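Local atomic coordinates of citryl-spermidine/3,4-dihydroxybenzoyl-citryl-spermidine:spermidine ligase (PDB entry 3TO3), a protein that catalyses the ATP-dependent condensation of spermidine with citryl-spermidine intermediates, a ligase step in the biosynthesis of the siderophore petrobactin. Residues 25-30 with 165-170; 35-40 with 79-84; 161-166 with 570-575. All blocks are in the same frame, centred on the assembly; numbering follows the deposited sequence.

All three contacts are largely buried, and none of them is touched by the other chain of the dimer. Contacts 1 and 2 both use helix 18-37: its middle carries a charged, aromatic contact with the loop 165-170, while its C-terminal end packs against strand 81-83 of the N-terminal antiparallel sheet through isoleucines and a tyrosine ring. Contact 3 shares Pro165 and Ser166 with contact 1 and lies nearest the nucleotide, with His161 and Pro162 lining the ATP pocket. Its own interface is mostly van der Waals. Polar links join the three: Gln30 NE2 bonds to His161 O, and Glu38 OE2 to Tyr163 OH.

Contact 1 (25-30 with 165-170)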
# COMPACT_ATOMS: atom_id res chain seq x y z
N ARG B 25 1.55 8.09 24.38
CA ARG B 25 1.86 7.49 25.65
C ARG B 25 1.09 6.18 25.81
O ARG B 25 1.65 5.19 26.27
CB ARG B 25 1.56 8.47 26.79
CG ARG B 25 2.67 9.46 26.98
CD ARG B 25 2.20 10.63 27.79
NE ARG B 25 3.30 11.53 28.09
CZ ARG B 25 3.17 12.61 28.86
NH1 ARG B 25 2.00 12.86 29.42
NH2 ARG B 25 4.22 13.41 29.08
N ARG B 26 -0.18 6.19 25.44
CA ARG B 26 -1.00 5.00 25.57
C ARG B 26 -0.46 3.86 24.69
O ARG B 26 -0.35 2.71 25.14
CB ARG B 26 -2.46 5.30 25.22
CG ARG B 26 -3.33 4.05 25.17
CD ARG B 26 -4.70 4.29 24.55
NE ARG B 26 -5.30 2.99 24.26
CZ ARG B 26 -6.46 2.79 23.64
NH1 ARG B 26 -7.22 3.83 23.25
NH2 ARG B 26 -6.89 1.54 23.44
N VAL B 27 -0.09 4.19 23.45
CA VAL B 27 0.36 3.17 22.52
C VAL B 27 1.68 2.59 22.96
O VAL B 27 1.90 1.39 22.85
CB VAL B 27 0.43 3.71 21.07
CG1 VAL B 27 1.21 2.76 20.18
CG2 VAL B 27 -0.98 3.93 20.49
N LEU B 28 2.57 3.42 23.49
CA LEU B 28 3.79 2.91 24.08
C LEU B 28 3.50 2.00 25.28
O LEU B 28 4.10 0.94 25.43
CB LEU B 28 4.71 4.05 24.50
CG LEU B 28 5.57 4.61 23.39
CD1 LEU B 28 6.29 5.85 23.91
CD2 LEU B 28 6.57 3.54 23.02
N ARG B 29 2.56 2.42 26.12
CA ARG B 29 2.23 1.64 27.31
C ARG B 29 1.74 0.23 26.92
O ARG B 29 2.23 -0.78 27.47
CB ARG B 29 1.21 2.39 28.18
CG ARG B 29 0.69 1.59 29.35
CD ARG B 29 -0.28 2.41 30.23
NE ARG B 29 -1.53 2.74 29.52
CZ ARG B 29 -2.42 1.85 29.08
NH1 ARG B 29 -2.23 0.55 29.27
NH2 ARG B 29 -3.52 2.24 28.44
N GLN B 30 0.81 0.15 25.98
CA GLN B 30 0.24 -1.15 25.62
C GLN B 30 1.36 -1.96 24.96
O GLN B 30 1.51 -3.15 25.25
CB GLN B 30 -1.03 -1.02 24.74
CG GLN B 30 -2.20 -0.28 25.47
CD GLN B 30 -3.54 -0.27 24.71
OE1 GLN B 30 -4.50 0.41 25.12
NE2 GLN B 30 -3.62 -1.04 23.62
N PRO B 165 -1.24 -3.25 20.87
CA PRO B 165 -0.65 -1.91 20.81
C PRO B 165 -0.99 -1.13 19.53
O PRO B 165 -1.13 0.10 19.62
CB PRO B 165 0.85 -2.17 21.00
CG PRO B 165 1.03 -3.66 20.81
CD PRO B 165 -0.25 -4.29 21.19
N SER B 166 -1.17 -1.76 18.38
CA SER B 166 -1.79 -0.94 17.36
C SER B 166 -3.26 -1.34 17.14
O SER B 166 -3.58 -2.23 16.33
CB SER B 166 -1.00 -1.09 16.06
OG SER B 166 -0.95 -2.45 15.68
N TYR B 167 -4.15 -0.58 17.76
CA TYR B 167 -5.59 -0.84 17.77
C TYR B 167 -6.39 -0.05 16.73
O TYR B 167 -7.59 -0.25 16.58
CB TYR B 167 -6.13 -0.51 19.18
CG TYR B 167 -5.65 0.83 19.77
CD1 TYR B 167 -6.30 2.02 19.44
CD2 TYR B 167 -4.54 0.91 20.60
CE1 TYR B 167 -5.87 3.25 19.96
CE2 TYR B 167 -4.11 2.14 21.12
CZ TYR B 167 -4.79 3.30 20.79
OH TYR B 167 -4.39 4.52 21.28
N LYS B 168 -5.74 0.97 16.20
CA LYS B 168 -6.15 1.85 15.10
C LYS B 168 -5.51 1.88 13.69
O LYS B 168 -5.64 2.89 13.00
CB LYS B 168 -6.56 3.24 15.60
CG LYS B 168 -7.97 3.62 15.17
CD LYS B 168 -8.48 4.80 15.99
CE LYS B 168 -9.43 4.32 17.07
NZ LYS B 168 -9.94 5.46 17.86
N ALA B 169 -4.64 0.93 13.36
CA ALA B 169 -3.76 1.12 12.19
C ALA B 169 -4.46 1.62 10.93
O ALA B 169 -4.02 2.62 10.33
CB ALA B 169 -2.99 -0.15 11.89
N ARG B 170 -5.53 0.93 10.56
CA ARG B 170 -6.27 1.24 9.34
C ARG B 170 -5.37 1.46 8.12
O ARG B 170 -5.51 2.49 7.44
CB ARG B 170 -7.15 2.47 9.53
CG ARG B 170 -8.44 2.20 10.28
CD ARG B 170 -9.09 3.48 10.79
NE ARG B 170 -9.97 3.19 11.91
CZ ARG B 170 -10.75 4.07 12.52
NH1 ARG B 170 -10.77 5.34 12.14
NH2 ARG B 170 -11.50 3.67 13.54
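Gln30 OE1 is the atom to start from: Arg26, one helical turn earlier, grips it with two nitrogens, and the guanidinium so held lies on Tyr167 across the contact. Arg26 NE is 2.8 Å and Arg26 NH2 3.1 Å from Gln30 OE1, the NE bond being the straighter at 158°. Both donors come from the same face of the amide, NE well above the carbonyl plane and NH2 only tilted from it, while OE1 stays close to the guanidinium plane. The extended Arg26 chain, with CG trans to the backbone N (chi1 173°), carries the group over the Tyr167 ring. There it stacks nearly flat, planes 12° apart, with Arg26 CZ 3.7 Å from the Tyr167 ring centroid: a cation-pi contact over the face. Lower down the arginine, Arg26 CD lies 3.3 Å from Tyr167 OH.

The phenol hydroxyl has its polar partner elsewhere, in Asp132 of helix 115-138, and Arg26 NH1 bonds to the carbonyl of Asp159. Beside the stack, Val27 puts its two methyls to different uses: CG2 is 3.7 Å from Tyr167 CE2, and CG1 is 3.6 Å from Pro165 O. Gln30 turns its other amide atom, NE2, to within 3.7 Å of Tyr167 CD2, and bonds with it to His161 O. Nearer the helix backbone, Pro165 CB rests on Gln30 CB at 4.3 Å.

The paired grip on Gln30, with the bond from NH1 to Asp159 O, should keep the guanidinium flat on the ring, joining helix 18-37 to the loop whose His161 and Pro162 line the ATP pocket by a charge that amide, carbonyl and aromatic face together probably stabilise.

Contact 2 (35-40 with 79-84)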
# COMPACT_ATOMS: atom_id res chain seq x y z
N LEU B 35 5.04 -6.63 25.20
CA LEU B 35 6.38 -7.18 24.94
C LEU B 35 6.91 -7.90 26.20
O LEU B 35 7.49 -8.97 26.10
CB LEU B 35 7.36 -6.10 24.48
CG LEU B 35 7.11 -5.44 23.12
CD1 LEU B 35 8.06 -4.28 22.94
CD2 LEU B 35 7.28 -6.41 21.99
N ILE B 36 6.68 -7.33 27.38
CA ILE B 36 7.09 -7.97 28.60
C ILE B 36 6.18 -9.16 28.92
O ILE B 36 6.67 -10.25 29.19
CB ILE B 36 7.08 -7.02 29.77
CG1 ILE B 36 7.93 -5.80 29.47
CG2 ILE B 36 7.59 -7.71 31.06
CD1 ILE B 36 7.85 -4.77 30.60
N TYR B 37 4.86 -8.96 28.85
CA TYR B 37 3.93 -10.04 29.18
C TYR B 37 4.23 -11.31 28.37
O TYR B 37 4.23 -12.39 28.92
CB TYR B 37 2.47 -9.62 28.92
CG TYR B 37 1.41 -10.63 29.37
CD1 TYR B 37 1.45 -11.21 30.66
CD2 TYR B 37 0.37 -10.99 28.53
CE1 TYR B 37 0.50 -12.11 31.06
CE2 TYR B 37 -0.60 -11.88 28.94
CZ TYR B 37 -0.53 -12.44 30.20
OH TYR B 37 -1.49 -13.32 30.60
N GLU B 38 4.45 -11.20 27.08
CA GLU B 38 4.59 -12.39 26.24
C GLU B 38 6.03 -12.90 26.26
O GLU B 38 6.36 -13.86 25.60
CB GLU B 38 4.17 -12.08 24.79
CG GLU B 38 2.74 -11.67 24.65
CD GLU B 38 2.29 -11.40 23.21
OE1 GLU B 38 2.99 -11.80 22.23
OE2 GLU B 38 1.21 -10.77 23.06
N GLY B 39 6.90 -12.21 26.99
CA GLY B 39 8.30 -12.60 27.09
C GLY B 39 9.10 -12.32 25.84
O GLY B 39 10.14 -12.91 25.65
N ILE B 40 8.63 -11.44 24.96
CA ILE B 40 9.40 -11.10 23.78
C ILE B 40 10.70 -10.41 24.20
O ILE B 40 11.74 -10.58 23.57
CB ILE B 40 8.59 -10.21 22.81
CG1 ILE B 40 7.41 -11.00 22.27
CG2 ILE B 40 9.46 -9.69 21.66
CD1 ILE B 40 6.32 -10.15 21.70
N GLY B 79 -1.43 -12.87 35.36
CA GLY B 79 -0.09 -12.31 35.32
C GLY B 79 0.08 -11.15 34.37
O GLY B 79 1.20 -10.83 33.98
N ARG B 80 -1.00 -10.48 33.97
CA ARG B 80 -0.86 -9.35 33.05
C ARG B 80 0.06 -8.27 33.67
O ARG B 80 0.12 -8.08 34.89
CB ARG B 80 -2.20 -8.74 32.73
CG ARG B 80 -3.18 -9.63 32.03
CD ARG B 80 -2.98 -9.57 30.57
NE ARG B 80 -3.08 -8.22 30.03
CZ ARG B 80 -4.20 -7.66 29.59
NH1 ARG B 80 -5.37 -8.31 29.67
NH2 ARG B 80 -4.17 -6.42 29.10
N ILE B 81 0.77 -7.58 32.80
CA ILE B 81 1.67 -6.51 33.18
C ILE B 81 0.93 -5.20 33.02
O ILE B 81 0.35 -4.92 31.97
CB ILE B 81 2.90 -6.50 32.25
CG1 ILE B 81 3.61 -7.85 32.29
CG2 ILE B 81 3.88 -5.37 32.61
CD1 ILE B 81 4.13 -8.23 33.64
N SER B 82 0.96 -4.39 34.07
CA SER B 82 0.47 -3.02 33.95
C SER B 82 1.66 -2.11 34.03
O SER B 82 2.42 -2.23 34.97
CB SER B 82 -0.46 -2.68 35.11
OG SER B 82 -1.58 -3.53 35.14
N ILE B 83 1.83 -1.19 33.08
CA ILE B 83 2.92 -0.22 33.18
C ILE B 83 2.34 1.12 33.69
O ILE B 83 1.53 1.72 33.02
CB ILE B 83 3.65 0.02 31.84
CG1 ILE B 83 4.38 -1.24 31.33
CG2 ILE B 83 4.62 1.18 31.97
CD1 ILE B 83 5.47 -1.75 32.27
N ASP B 84 2.74 1.55 34.88
CA ASP B 84 2.13 2.70 35.54
C ASP B 84 2.83 4.05 35.32
O ASP B 84 2.33 5.09 35.77
CB ASP B 84 2.00 2.44 37.04
CG ASP B 84 1.27 1.12 37.34
OD1 ASP B 84 0.21 0.88 36.71
OD2 ASP B 84 1.74 0.32 38.20
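Tyr37 and Ile81 meet where helix 18-37 ends against strand 81-83, with Ile36 beside them; these three have the most surface buried here. Ile81 CG1 fits against the last helical turn, 3.8 Å from Tyr37 CA and 4.0 Å from Tyr37 CB. The tyrosine ring then runs along the chain leading into the strand. Swung away from its own backbone N (chi1 -174°), the ring reaches Gly79, whose carbonyl O is 3.3 Å from Tyr37 CE1, and takes Arg80 over one face. Arg80 CD makes a CH-pi contact there, 4.0 Å from the Tyr37 ring centroid and displaced toward the rim on the CE2 side.

The arginine chain bends at chi2 and chi3 as it passes the ring, and its NH2 forms a salt bridge with Glu519 of helix 502-528. Tyr37 OH bonds to the carbonyl of Phe78. Ile36 supplies two apolar contacts: its CG2 is 4.2 Å from Ile81 CG1, and its CD1 equally far from Ile83 CD1. Just beyond, Gly39 closes the helix in a Schellman motif.

Isoleucine branches thus seat the helix end on the N-terminal sheet, while Tyr37 and Arg80 meet through carbon and ring face, their polar ends engaged with other parts of the chain.

Contact 3 (161-166 with 570-575); sequences HPYHPS and EQLTKR. With ATP (adenosine-5'-triphosphate), chain E.
Van der Waals contacts carry most of this meeting of loops, and Leu572 is at their centre. Leu572 CD1 touches His164 CE1 at 3.5 Å and lies 4.2 Å from Tyr163 CE2, the leucine and histidine side chains crossing at about a right angle. Thr573 adds a mixed contact: its OG1 is 4.1 Å from Tyr163 CE2 and 3.9 Å from Pro165 CD, and bonds to Ser34 OG on helix 18-37.

Hydrogen bonds work within each segment or through a third party. Tyr163 N is 3.0 Å from His161 ND1, close to the imidazole plane, which should restrain that ring. Glu38 OE2 accepts from both Tyr163 OH and Thr573 N, tying the two loops together. The one salt bridge is internal to 570-575, Arg575 NH1 to Glu570 OE1 at 2.7 Å on the anti lone pair.

Ring-face and ligand contacts lie on the side of the nucleotide. His164 CD2 sits over one face of the His161 ring, while His161 CD2 approaches adenine C5 of ATP to 3.4 Å and Pro162 CD lies near N6. Leucine, two histidines and adenine therefore form a continuous series of contacts, through which the 570-575 loop backs the adenine-binding segment without touching the nucleotide itself.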
# COMPACT_ATOMS: atom_id res chain seq x y z
N HIS B 161 -8.99 -1.35 21.11
CA HIS B 161 -8.50 -2.44 21.92
C HIS B 161 -7.50 -2.01 23.00
O HIS B 161 -6.56 -1.28 22.73
CB HIS B 161 -7.88 -3.49 21.00
CG HIS B 161 -8.02 -4.88 21.52
ND1 HIS B 161 -7.22 -5.37 22.54
CD2 HIS B 161 -8.86 -5.89 21.17
CE1 HIS B 161 -7.58 -6.62 22.79
NE2 HIS B 161 -8.57 -6.96 21.97
N PRO B 162 -7.76 -2.45 24.23
CA PRO B 162 -6.98 -2.27 25.48
C PRO B 162 -5.67 -3.12 25.54
O PRO B 162 -4.80 -2.88 26.39
CB PRO B 162 -7.98 -2.64 26.59
CG PRO B 162 -8.90 -3.71 25.90
CD PRO B 162 -8.95 -3.32 24.42
N TYR B 163 -5.57 -4.13 24.68
CA TYR B 163 -4.36 -4.95 24.62
C TYR B 163 -3.46 -4.64 23.43
O TYR B 163 -2.31 -4.22 23.61
CB TYR B 163 -4.69 -6.43 24.63
CG TYR B 163 -3.47 -7.28 24.72
CD1 TYR B 163 -3.01 -7.72 25.95
CD2 TYR B 163 -2.76 -7.66 23.58
CE1 TYR B 163 -1.89 -8.51 26.05
CE2 TYR B 163 -1.64 -8.44 23.67
CZ TYR B 163 -1.20 -8.87 24.91
OH TYR B 163 -0.09 -9.66 25.03
N HIS B 164 -3.99 -4.87 22.22
CA HIS B 164 -3.18 -4.72 20.99
C HIS B 164 -2.58 -3.34 20.90
O HIS B 164 -3.31 -2.36 20.85
CB HIS B 164 -4.00 -4.98 19.71
CG HIS B 164 -4.43 -6.40 19.55
ND1 HIS B 164 -3.53 -7.43 19.36
CD2 HIS B 164 -5.66 -6.97 19.51
CE1 HIS B 164 -4.19 -8.57 19.22
NE2 HIS B 164 -5.48 -8.32 19.30
N PRO B 165 -1.24 -3.25 20.87
CA PRO B 165 -0.65 -1.91 20.81
C PRO B 165 -0.99 -1.13 19.53
O PRO B 165 -1.13 0.10 19.62
CB PRO B 165 0.85 -2.17 21.00
CG PRO B 165 1.03 -3.66 20.81
CD PRO B 165 -0.25 -4.29 21.19
N SER B 166 -1.17 -1.76 18.38
CA SER B 166 -1.79 -0.94 17.36
C SER B 166 -3.26 -1.34 17.14
O SER B 166 -3.58 -2.23 16.33
CB SER B 166 -1.00 -1.09 16.06
OG SER B 166 -0.95 -2.45 15.68
N GLU B 570 -2.43 -17.39 23.90
CA GLU B 570 -1.91 -16.90 22.64
C GLU B 570 -0.95 -15.76 22.86
O GLU B 570 -1.24 -14.87 23.63
CB GLU B 570 -3.05 -16.36 21.79
CG GLU B 570 -3.95 -17.41 21.19
CD GLU B 570 -3.22 -18.32 20.21
OE1 GLU B 570 -2.41 -17.81 19.40
OE2 GLU B 570 -3.45 -19.56 20.26
N GLN B 571 0.16 -15.74 22.13
CA GLN B 571 0.99 -14.57 22.14
C GLN B 571 0.67 -13.80 20.86
O GLN B 571 1.23 -14.08 19.80
CB GLN B 571 2.45 -15.01 22.03
CG GLN B 571 2.94 -15.90 23.14
CD GLN B 571 4.36 -16.37 22.90
OE1 GLN B 571 4.62 -17.17 21.99
NE2 GLN B 571 5.29 -15.88 23.71
N LEU B 572 -0.10 -12.73 20.99
CA LEU B 572 -0.61 -12.01 19.83
C LEU B 572 0.41 -11.05 19.21
O LEU B 572 0.52 -10.94 18.00
CB LEU B 572 -1.87 -11.24 20.22
CG LEU B 572 -3.00 -12.10 20.80
CD1 LEU B 572 -4.00 -11.24 21.54
CD2 LEU B 572 -3.70 -12.91 19.72
N THR B 573 1.13 -10.35 20.06
CA THR B 573 2.17 -9.46 19.60
C THR B 573 3.33 -10.26 18.99
O THR B 573 3.83 -9.89 17.94
CB THR B 573 2.64 -8.56 20.76
OG1 THR B 573 1.52 -7.77 21.21
CG2 THR B 573 3.75 -7.65 20.33
N LYS B 574 3.74 -11.36 19.62
CA LYS B 574 4.87 -12.11 19.09
C LYS B 574 4.65 -12.45 17.61
O LYS B 574 5.59 -12.46 16.79
CB LYS B 574 5.13 -13.39 19.88
CG LYS B 574 6.39 -14.12 19.46
CD LYS B 574 6.64 -15.28 20.43
CE LYS B 574 7.94 -16.05 20.14
NZ LYS B 574 9.12 -15.41 20.79
N ARG B 575 3.39 -12.71 17.27
CA ARG B 575 3.04 -13.12 15.92
C ARG B 575 3.36 -12.05 14.87
O ARG B 575 3.58 -12.36 13.70
CB ARG B 575 1.57 -13.53 15.88
CG ARG B 575 1.16 -14.27 14.62
CD ARG B 575 0.05 -15.24 14.94
NE ARG B 575 -0.52 -14.96 16.26
CZ ARG B 575 -1.28 -15.81 16.93
NH1 ARG B 575 -1.75 -15.48 18.13
NH2 ARG B 575 -1.57 -17.00 16.42
PB ATP E . -15.72 -7.93 12.66
O1B ATP E . -15.83 -7.11 11.39
O2B ATP E . -15.28 -9.33 12.32
O3B ATP E . -17.11 -7.94 13.39
PA ATP E . -13.21 -7.11 13.29
O1A ATP E . -13.07 -7.03 11.78
O2A ATP E . -12.41 -8.25 13.90
O3A ATP E . -14.71 -7.29 13.66
O5' ATP E . -12.70 -5.74 13.87
C5' ATP E . -13.22 -5.23 15.04
C4' ATP E . -12.46 -4.22 15.70
O4' ATP E . -12.87 -4.13 17.10
C3' ATP E . -11.03 -4.58 15.71
O3' ATP E . -10.29 -3.61 15.07
C2' ATP E . -10.67 -4.66 17.14
O2' ATP E . -9.40 -4.20 17.36
C1' ATP E . -11.70 -3.79 17.77
N9 ATP E . -11.82 -3.91 19.20
C8 ATP E . -11.80 -2.87 20.05
N7 ATP E . -11.95 -3.35 21.29
C5 ATP E . -12.07 -4.69 21.24
C6 ATP E . -12.25 -5.68 22.23
N6 ATP E . -12.33 -5.30 23.61
N1 ATP E . -12.34 -6.97 21.85
C2 ATP E . -12.26 -7.32 20.54
N3 ATP E . -12.09 -6.39 19.58
C4 ATP E . -11.99 -5.07 19.89